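Local coordinates for protein organophosphorus hydrolase (Pseudomonas pseudoalcaligenes, PDB 4LE6) that probably hydrolyses organophosphate triesters with a two-zinc active site of the metallo-beta-lactamase superfamily, at residues L50-V55 and T105-C110; H139-H144 and W245-L250. All blocks are in the same frame, centred on the assembly; numbering follows the deposited sequence.

Contact 1. Residues L50-V55 and T105-C110; sequences LYDGYV and TGAAQC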
loop_
_atom_site.group_PDB
_atom_site.type_symbol
_atom_site.label_atom_id
_atom_site.label_comp_id
_atom_site.label_asym_id
_atom_site.label_seq_id
_atom_site.Cartn_x
_atom_site.Cartn_y
_atom_site.Cartn_z
ATOM N N LEU A 50 -4.442 -6.128 10.041
ATOM C CA LEU A 50 -4.272 -5.303 11.240
ATOM C C LEU A 50 -2.795 -5.048 11.530
ATOM O O LEU A 50 -2.011 -5.984 11.655
ATOM C CB LEU A 50 -4.870 -6.013 12.457
ATOM C CG LEU A 50 -6.364 -6.316 12.376
ATOM C CD1 LEU A 50 -6.760 -7.182 13.542
ATOM C CD2 LEU A 50 -7.161 -5.005 12.373
ATOM N N TYR A 51 -2.437 -3.781 11.691
ATOM C CA TYR A 51 -1.051 -3.368 11.891
ATOM C C TYR A 51 -0.732 -3.345 13.375
ATOM O O TYR A 51 -1.493 -2.781 14.150
ATOM C CB TYR A 51 -0.895 -1.979 11.302
ATOM C CG TYR A 51 0.483 -1.378 11.292
ATOM C CD1 TYR A 51 1.529 -1.963 10.578
ATOM C CD2 TYR A 51 0.734 -0.174 11.950
ATOM C CE1 TYR A 51 2.797 -1.367 10.553
ATOM C CE2 TYR A 51 1.994 0.421 11.912
ATOM C CZ TYR A 51 3.010 -0.177 11.218
ATOM O OH TYR A 51 4.253 0.432 11.198
ATOM N N ASP A 52 0.387 -3.949 13.778
ATOM C CA ASP A 52 0.809 -3.889 15.181
ATOM C C ASP A 52 1.763 -2.763 15.470
ATOM O O ASP A 52 1.948 -2.387 16.633
ATOM C CB ASP A 52 1.489 -5.190 15.635
ATOM C CG ASP A 52 1.506 -5.321 17.155
ATOM O OD1 ASP A 52 0.441 -5.114 17.784
ATOM O OD2 ASP A 52 2.582 -5.573 17.732
ATOM N N GLY A 53 2.398 -2.256 14.418
ATOM C CA GLY A 53 3.466 -1.294 14.551
ATOM C C GLY A 53 4.706 -1.791 13.828
ATOM O O GLY A 53 4.611 -2.604 12.908
ATOM N N TYR A 54 5.877 -1.330 14.249
ATOM C CA TYR A 54 7.119 -1.724 13.592
ATOM C C TYR A 54 8.228 -1.963 14.597
ATOM O O TYR A 54 8.162 -1.509 15.736
ATOM C CB TYR A 54 7.589 -0.642 12.609
ATOM C CG TYR A 54 7.881 0.693 13.279
ATOM C CD1 TYR A 54 9.145 0.987 13.795
ATOM C CD2 TYR A 54 6.889 1.647 13.429
ATOM C CE1 TYR A 54 9.402 2.190 14.423
ATOM C CE2 TYR A 54 7.153 2.873 14.047
ATOM C CZ TYR A 54 8.406 3.128 14.540
ATOM O OH TYR A 54 8.669 4.333 15.154
ATOM N N VAL A 55 9.246 -2.685 14.152
ATOM C CA VAL A 55 10.470 -2.829 14.915
ATOM C C VAL A 55 11.665 -2.637 13.955
ATOM O O VAL A 55 11.627 -3.084 12.809
ATOM C CB VAL A 55 10.519 -4.213 15.605
ATOM C CG1 VAL A 55 10.412 -5.338 14.582
ATOM C CG2 VAL A 55 11.781 -4.344 16.425
ATOM N N THR A 105 -1.291 -11.913 16.996
ATOM C CA THR A 105 -1.846 -10.902 17.885
ATOM C C THR A 105 -0.916 -9.740 18.130
ATOM O O THR A 105 -1.194 -8.878 18.972
ATOM C CB THR A 105 -2.195 -11.497 19.268
ATOM O OG1 THR A 105 -0.993 -11.844 19.975
ATOM C CG2 THR A 105 -3.069 -12.701 19.111
ATOM N N GLY A 106 0.170 -9.676 17.376
ATOM C CA GLY A 106 1.160 -8.644 17.604
ATOM C C GLY A 106 1.918 -8.862 18.909
ATOM O O GLY A 106 1.882 -9.959 19.486
ATOM N N ALA A 107 2.598 -7.814 19.372
ATOM C CA ALA A 107 3.623 -7.926 20.409
ATOM C C ALA A 107 3.221 -7.335 21.748
ATOM O O ALA A 107 4.001 -7.388 22.696
ATOM C CB ALA A 107 4.892 -7.246 19.938
ATOM N N ALA A 108 2.028 -6.752 21.823
ATOM C CA ALA A 108 1.665 -5.953 22.990
ATOM C C ALA A 108 2.838 -5.026 23.319
ATOM O O ALA A 108 3.308 -4.308 22.441
ATOM C CB ALA A 108 1.313 -6.859 24.161
ATOM N N GLN A 109 3.341 -5.064 24.555
ATOM C CA GLN A 109 4.456 -4.209 24.972
ATOM C C GLN A 109 5.782 -4.982 25.064
ATOM O O GLN A 109 6.758 -4.462 25.600
ATOM C CB GLN A 109 4.193 -3.597 26.352
ATOM C CG GLN A 109 2.846 -2.915 26.555
ATOM C CD GLN A 109 2.284 -3.184 27.962
ATOM O OE1 GLN A 109 1.947 -4.327 28.303
ATOM N NE2 GLN A 109 2.204 -2.144 28.782
ATOM N N CYS A 110 5.815 -6.212 24.559
ATOM C CA CYS A 110 7.005 -7.059 24.668
ATOM C C CYS A 110 8.254 -6.466 24.025
ATOM O O CYS A 110 9.369 -6.717 24.486
ATOM C CB CYS A 110 6.739 -8.439 24.050
ATOM S SG CYS A 110 5.853 -9.562 25.196
HETATM O O HOH W 1 -0.184 -6.405 19.959
#
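Asp52, within strand 45-57, between strands 37-42 and 85-95 of the sheet, comes closest to the loop 105-110 at Gly106, where the two CA atoms lie 5.3 Å apart, and beyond it the loop folds into a type II' beta turn from Ala107 to Cys110. The turn is closed by the bond from Cys110 N to Ala107 O (2.9 Å), and Cys110 is tied onward by its disulfide to Cys146. Nearly all of the interaction across the segments comes from one carboxylate. With CG of Asp52 anti to its own backbone nitrogen (chi1 -161°), the group reaches out of the strand and lies over the bare backbone of Gly106, CG being 3.4 Å from Gly106 CA. Its two oxygens then do different work. OD2 accepts a hydrogen bond from Ala107 N at 2.8 Å, with an N-H...O angle of 153°; the donor approaches from above the carboxylate plane, 50° out of it. The methyl of Ala107 flanks the same oxygen, CB standing 3.6 Å from Asp52 OD2. Asp52 OD1 instead accepts a hydrogen bond from water 1 at 2.6 Å. This water also donates to Thr105 O, 2.8 Å away, and accepts from Ala108 N at 2.9 Å, so it ties the backbone on either side of Gly106 and Ala107, at Thr105 and Ala108, to the carboxylate. Further backbone donors complete the arrangement: Gly116 N binds OD2, and Val118 N, at the start of helix 118-124, binds OD1. The carboxylate thus joins a sheet strand to two parts of the connection that follows strand 100-103, in the metallo-beta-lactamase fold. Three backbone N-H groups and a water converge on a buried acid, an environment that would be expected to stabilise its negative charge and to favour the ionised form.

Contact 2. Residues H139-H144 and W245-L250; sequences HLHPDH and WGDILL. With ZN (zinc ion), chain J; ZN (zinc ion), chain K.
Asp247 reaches from the end of strand 240-246 into the histidine cluster of 139-144, its CG beside the backbone nitrogen and anti to the carbonyl carbon (chi1 -76°). Its CB passes His139 CE1 at 3.9 Å. Next along the side chain, CG brings the carboxylate up to the pair of zinc ions. OD1 lies at the edge of the His144 ring, close to the ring plane, although its modelled approach to CE1 is too tight to be relied on. OD2, at the tip, bridges the metals: it lies 2.2 Å from the zinc ion of chain J and 2.1 Å from the zinc ion of chain K. The carboxylate is turned steeply to both neighbouring imidazoles, by 68° against His139 and 66° against His144. The sequence His-Leu-His-Pro-Asp-His is the HxHxDH signature of metallo-beta-lactamases, and it supplies four ligands. His139 NE2 (2.2 Å) and His141 ND1 (2.0 Å) hold the zinc ion of chain J, which His226 also binds; Asp143 OD2 (2.2 Å) and His144 NE2 (2.1 Å) hold the zinc ion of chain K, joined by His294. The imidazole of His139 sets its CE1 over one face of the His144 ring. Asp104, a second-shell residue, fixes the rotation of His144 through a hydrogen bond from His144 ND1 to Asp104 OD2. Water 2 is the second bridge between the zinc ions, 2.1 Å from that of chain J, in the position where related dinuclear enzymes carry their presumed nucleophile.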
loop_
_atom_site.group_PDB
_atom_site.type_symbol
_atom_site.label_atom_id
_atom_site.label_comp_id
_atom_site.label_asym_id
_atom_site.label_seq_id
_atom_site.Cartn_x
_atom_site.Cartn_y
_atom_site.Cartn_z
ATOM N N HIS A 139 3.141 -19.080 15.275
ATOM C CA HIS A 139 4.203 -19.561 16.149
ATOM C C HIS A 139 4.212 -18.712 17.415
ATOM O O HIS A 139 3.457 -17.745 17.519
ATOM C CB HIS A 139 5.589 -19.537 15.458
ATOM C CG HIS A 139 6.050 -18.178 15.011
ATOM N ND1 HIS A 139 5.314 -17.376 14.167
ATOM C CD2 HIS A 139 7.221 -17.522 15.220
ATOM C CE1 HIS A 139 5.992 -16.269 13.907
ATOM N NE2 HIS A 139 7.150 -16.329 14.543
ATOM N N LEU A 140 5.071 -19.059 18.367
ATOM C CA LEU A 140 4.986 -18.495 19.718
ATOM C C LEU A 140 5.918 -17.328 19.989
ATOM O O LEU A 140 6.080 -16.888 21.143
ATOM C CB LEU A 140 5.235 -19.603 20.759
ATOM C CG LEU A 140 4.197 -20.722 20.745
ATOM C CD1 LEU A 140 4.488 -21.749 21.854
ATOM C CD2 LEU A 140 2.769 -20.160 20.868
ATOM N N HIS A 141 6.515 -16.792 18.936
ATOM C CA HIS A 141 7.392 -15.654 19.098
ATOM C C HIS A 141 6.608 -14.487 19.712
ATOM O O HIS A 141 5.407 -14.361 19.480
ATOM C CB HIS A 141 7.994 -15.240 17.748
ATOM C CG HIS A 141 9.279 -15.930 17.407
ATOM N ND1 HIS A 141 9.815 -15.906 16.133
ATOM C CD2 HIS A 141 10.147 -16.635 18.171
ATOM C CE1 HIS A 141 10.954 -16.574 16.131
ATOM N NE2 HIS A 141 11.175 -17.032 17.352
ATOM N N PRO A 142 7.293 -13.636 20.498
ATOM C CA PRO A 142 6.660 -12.503 21.185
ATOM C C PRO A 142 5.820 -11.633 20.261
ATOM O O PRO A 142 4.700 -11.265 20.636
ATOM C CB PRO A 142 7.848 -11.688 21.690
ATOM C CG PRO A 142 8.991 -12.622 21.725
ATOM C CD PRO A 142 8.760 -13.597 20.622
ATOM N N ASP A 143 6.336 -11.340 19.067
ATOM C CA ASP A 143 5.647 -10.426 18.140
ATOM C C ASP A 143 4.398 -11.040 17.495
ATOM O O ASP A 143 3.728 -10.396 16.672
ATOM C CB ASP A 143 6.602 -9.860 17.067
ATOM C CG ASP A 143 7.359 -10.945 16.295
ATOM O OD1 ASP A 143 7.926 -11.841 16.939
ATOM O OD2 ASP A 143 7.420 -10.887 15.038
ATOM N N HIS A 144 4.075 -12.268 17.897
ATOM C CA HIS A 144 2.879 -12.964 17.427
ATOM C C HIS A 144 1.966 -13.352 18.579
ATOM O O HIS A 144 0.731 -13.379 18.438
ATOM C CB HIS A 144 3.300 -14.203 16.618
ATOM C CG HIS A 144 4.149 -13.859 15.440
ATOM N ND1 HIS A 144 3.637 -13.731 14.168
ATOM C CD2 HIS A 144 5.462 -13.538 15.354
ATOM C CE1 HIS A 144 4.602 -13.362 13.344
ATOM N NE2 HIS A 144 5.722 -13.245 14.037
ATOM N N TRP A 245 0.707 -16.639 6.319
ATOM C CA TRP A 245 1.856 -17.550 6.276
ATOM C C TRP A 245 2.818 -17.421 7.441
ATOM O O TRP A 245 3.688 -18.262 7.614
ATOM C CB TRP A 245 2.577 -17.534 4.907
ATOM C CG TRP A 245 3.496 -16.389 4.583
ATOM C CD1 TRP A 245 3.875 -15.355 5.390
ATOM C CD2 TRP A 245 4.151 -16.175 3.323
ATOM N NE1 TRP A 245 4.738 -14.518 4.709
ATOM C CE2 TRP A 245 4.917 -15.002 3.443
ATOM C CE3 TRP A 245 4.166 -16.873 2.108
ATOM C CZ2 TRP A 245 5.690 -14.507 2.393
ATOM C CZ3 TRP A 245 4.939 -16.383 1.070
ATOM C CH2 TRP A 245 5.688 -15.209 1.219
ATOM N N GLY A 246 2.643 -16.384 8.255
ATOM C CA GLY A 246 3.503 -16.172 9.391
ATOM C C GLY A 246 4.837 -15.581 8.953
ATOM O O GLY A 246 4.888 -14.618 8.185
ATOM N N ASP A 247 5.912 -16.171 9.454
ATOM C CA ASP A 247 7.262 -15.671 9.270
ATOM C C ASP A 247 8.069 -16.463 8.224
ATOM O O ASP A 247 9.275 -16.681 8.389
ATOM C CB ASP A 247 7.974 -15.669 10.625
ATOM C CG ASP A 247 7.523 -14.522 11.518
ATOM O OD1 ASP A 247 6.473 -13.917 11.222
ATOM O OD2 ASP A 247 8.217 -14.236 12.519
ATOM N N ILE A 248 7.405 -16.867 7.143
ATOM C CA ILE A 248 8.077 -17.461 5.975
ATOM C C ILE A 248 9.236 -16.596 5.511
ATOM O O ILE A 248 10.274 -17.090 5.079
ATOM C CB ILE A 248 7.088 -17.602 4.789
ATOM C CG1 ILE A 248 5.981 -18.587 5.149
ATOM C CG2 ILE A 248 7.814 -18.021 3.489
ATOM C CD1 ILE A 248 6.487 -19.956 5.656
ATOM N N LEU A 249 9.069 -15.289 5.596
ATOM C CA LEU A 249 10.203 -14.425 5.372
ATOM C C LEU A 249 10.008 -13.132 6.115
ATOM O O LEU A 249 8.898 -12.766 6.496
ATOM C CB LEU A 249 10.487 -14.203 3.886
ATOM C CG LEU A 249 9.444 -13.544 2.992
ATOM C CD1 LEU A 249 9.631 -12.025 2.956
ATOM C CD2 LEU A 249 9.559 -14.132 1.597
ATOM N N LEU A 250 11.133 -12.488 6.345
ATOM C CA LEU A 250 11.232 -11.342 7.213
ATOM C C LEU A 250 11.533 -10.057 6.451
ATOM O O LEU A 250 11.277 -8.978 6.962
ATOM C CB LEU A 250 12.365 -11.589 8.193
ATOM C CG LEU A 250 12.075 -11.191 9.633
ATOM C CD1 LEU A 250 11.599 -12.408 10.426
ATOM C CD2 LEU A 250 13.333 -10.585 10.208
HETATM ZN ZN ZN J . 9.017 -15.213 14.371
HETATM ZN ZN ZN K . 7.602 -12.505 13.614
HETATM O O HOH W 2 8.782 -13.148 14.850
#

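Overall arrangement
Contact 1 closes before contact 2 opens along the chain, and their centres are 11 Å apart. Strand 45-57 and the strands that lead into 105-110 and 139-144, namely 100-103 and 134-136, belong to one mixed sheet; strand 240-246 belongs to the other, so contact 2 spans the two halves of the sandwich whereas contact 1 stays on the first. The contacts meet directly: Thr105 OG1 lies 2.8 Å from His144 O, a probable hydrogen bond, and the methyl of Ala107 packs on the backbone of Asp143. The start of the 105-110 loop, Thr105 to Ala107, thus touches both Asp52 of strand 45-57 and the backbone of the metal-binding segment 139-144.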